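Local coordinates for Gp15 protein (Listeria phage PSA, PDB 6R5W) that probably recognises the surface of Listeria host cells as the homotrimeric receptor binding protein of the phage, this chain being its C-terminal part, at residues Thr66-Phe71 / Cys107-Thr112. Sequence-based numbering, arbitrary orientation.
Sequences TPKNGF and CATLPT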
loop_
_atom_site.group_PDB
_atom_site.type_symbol
_atom_site.label_atom_id
_atom_site.label_comp_id
_atom_site.label_asym_id
_atom_site.label_seq_id
_atom_site.Cartn_x
_atom_site.Cartn_y
_atom_site.Cartn_z
ATOM N N THR A 66 -11.815 -24.531 6.917
ATOM C CA THR A 66 -12.153 -25.850 7.450
ATOM C C THR A 66 -11.689 -26.963 6.500
ATOM O O THR A 66 -12.042 -26.945 5.314
ATOM C CB THR A 66 -13.659 -25.954 7.637
ATOM O OG1 THR A 66 -14.099 -24.929 8.532
ATOM C CG2 THR A 66 -14.005 -27.331 8.181
ATOM N N PRO A 67 -10.936 -27.932 6.982
ATOM C CA PRO A 67 -10.462 -29.006 6.099
ATOM C C PRO A 67 -11.612 -29.864 5.628
ATOM O O PRO A 67 -12.631 -30.001 6.311
ATOM C CB PRO A 67 -9.484 -29.811 6.964
ATOM C CG PRO A 67 -9.727 -29.338 8.346
ATOM C CD PRO A 67 -10.355 -28.023 8.339
ATOM N N LYS A 68 -11.455 -30.396 4.419
ATOM C CA LYS A 68 -12.526 -31.135 3.752
ATOM C C LYS A 68 -12.027 -32.504 3.329
ATOM O O LYS A 68 -10.825 -32.790 3.267
ATOM C CB LYS A 68 -13.049 -30.420 2.476
ATOM C CG LYS A 68 -13.607 -29.048 2.711
ATOM C CD LYS A 68 -13.830 -28.291 1.441
ATOM C CE LYS A 68 -15.058 -28.709 0.719
ATOM N NZ LYS A 68 -15.601 -27.579 -0.113
ATOM N N ASN A 69 -12.984 -33.390 3.014
ATOM C CA ASN A 69 -12.683 -34.664 2.368
ATOM C C ASN A 69 -11.706 -35.514 3.153
ATOM O O ASN A 69 -10.840 -36.190 2.576
ATOM C CB ASN A 69 -12.153 -34.402 0.949
ATOM C CG ASN A 69 -13.186 -33.864 0.067
ATOM O OD1 ASN A 69 -14.282 -34.421 -0.038
ATOM N ND2 ASN A 69 -12.883 -32.760 -0.601
ATOM N N GLY A 70 -11.836 -35.486 4.485
ATOM C CA GLY A 70 -11.032 -36.316 5.318
ATOM C C GLY A 70 -9.691 -35.736 5.708
ATOM O O GLY A 70 -9.046 -36.278 6.615
ATOM N N PHE A 71 -9.241 -34.675 5.045
ATOM C CA PHE A 71 -8.014 -34.023 5.470
ATOM C C PHE A 71 -8.181 -33.481 6.908
ATOM O O PHE A 71 -9.288 -33.082 7.333
ATOM C CB PHE A 71 -7.675 -32.855 4.550
ATOM C CG PHE A 71 -7.097 -33.248 3.204
ATOM C CD1 PHE A 71 -5.737 -33.406 3.075
ATOM C CD2 PHE A 71 -7.900 -33.405 2.123
ATOM C CE1 PHE A 71 -5.139 -33.730 1.869
ATOM C CE2 PHE A 71 -7.308 -33.686 0.853
ATOM C CZ PHE A 71 -5.974 -33.879 0.749
ATOM N N CYS A 107 -8.725 -30.171 -0.317
ATOM C CA CYS A 107 -8.494 -30.191 1.141
ATOM C C CYS A 107 -9.157 -29.031 1.872
ATOM O O CYS A 107 -9.312 -29.097 3.084
ATOM C CB CYS A 107 -6.999 -30.214 1.411
ATOM S SG CYS A 107 -6.092 -28.643 0.928
ATOM N N ALA A 108 -9.595 -27.996 1.170
ATOM C CA ALA A 108 -10.206 -26.807 1.717
ATOM C C ALA A 108 -10.655 -25.937 0.571
ATOM O O ALA A 108 -10.163 -26.079 -0.563
ATOM C CB ALA A 108 -9.211 -25.999 2.595
ATOM N N THR A 109 -11.617 -25.073 0.868
ATOM C CA THR A 109 -12.207 -24.116 -0.062
ATOM C C THR A 109 -12.309 -22.754 0.594
ATOM O O THR A 109 -12.768 -22.653 1.722
ATOM C CB THR A 109 -13.653 -24.545 -0.511
ATOM O OG1 THR A 109 -13.594 -25.868 -1.065
ATOM C CG2 THR A 109 -14.194 -23.592 -1.511
ATOM N N LEU A 110 -11.852 -21.706 -0.079
ATOM C CA LEU A 110 -11.928 -20.370 0.485
ATOM C C LEU A 110 -13.305 -19.771 0.218
ATOM O O LEU A 110 -14.010 -20.178 -0.734
ATOM C CB LEU A 110 -10.870 -19.480 -0.141
ATOM C CG LEU A 110 -9.388 -19.873 0.193
ATOM C CD1 LEU A 110 -8.757 -20.488 -1.004
ATOM C CD2 LEU A 110 -8.646 -18.673 0.619
ATOM N N PRO A 111 -13.689 -18.757 0.979
ATOM C CA PRO A 111 -14.956 -18.071 0.718
ATOM C C PRO A 111 -15.041 -17.497 -0.692
ATOM O O PRO A 111 -14.035 -17.069 -1.274
ATOM C CB PRO A 111 -14.969 -16.928 1.754
ATOM C CG PRO A 111 -13.957 -17.266 2.736
ATOM C CD PRO A 111 -12.928 -18.094 2.051
ATOM N N THR A 112 -16.283 -17.382 -1.185
ATOM C CA THR A 112 -16.526 -16.888 -2.540
ATOM C C THR A 112 -15.961 -15.472 -2.796
ATOM O O THR A 112 -15.536 -15.156 -3.915
ATOM C CB THR A 112 -18.043 -16.931 -2.859
ATOM O OG1 THR A 112 -18.782 -16.089 -1.972
ATOM C CG2 THR A 112 -18.545 -18.341 -2.718
HETATM O O HOH W 1 -13.018 -25.254 3.516
#
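Lys68 N donates to Cys107 O (2.8 Å), and Pro67 CA lies 3.2 Å from the same oxygen in a CA-H...O contact, so two neighbouring residues of the connection close on one strand carbonyl. Next to this direct bond the backbones are bridged by a water, which donates to Thr66 O and accepts from Thr109 N; peptide groups that do not meet are thus still joined. The side chain of Lys68 then runs along the strand: its CD passes 3.9 Å from Ala108 CA, and the bend at chi3 (78°) brings NZ to Thr109 OG1 at 2.8 Å. That hydroxyl is also hydrogen-bonded to Asp146 OD1, so two partners hold it and fix its rotation.

At Cys107 itself, CB sits almost over the middle of the Phe71 ring, 3.4 Å from its centroid, in a CH-pi contact. The thiol stands farther off on nearly the same normal, SG lying 5.0 Å from the centroid, a distant sulfur-aromatic contact.

A type I' turn from Lys68 to Phe71 shapes the connection between antiparallel strands 61-65 and 72-84, and Asn69 ND2 bonds Ile106 O. The contact thereby ties this hairpin of one sheet to 105-109, an outermost strand of the other sheet within this chain. Phe71 and Cys107 both pack against Val96 of strand 87-97, in the first sheet, and Ile149 of strand 146-152, in the second, so the pair lies where the two sheets meet.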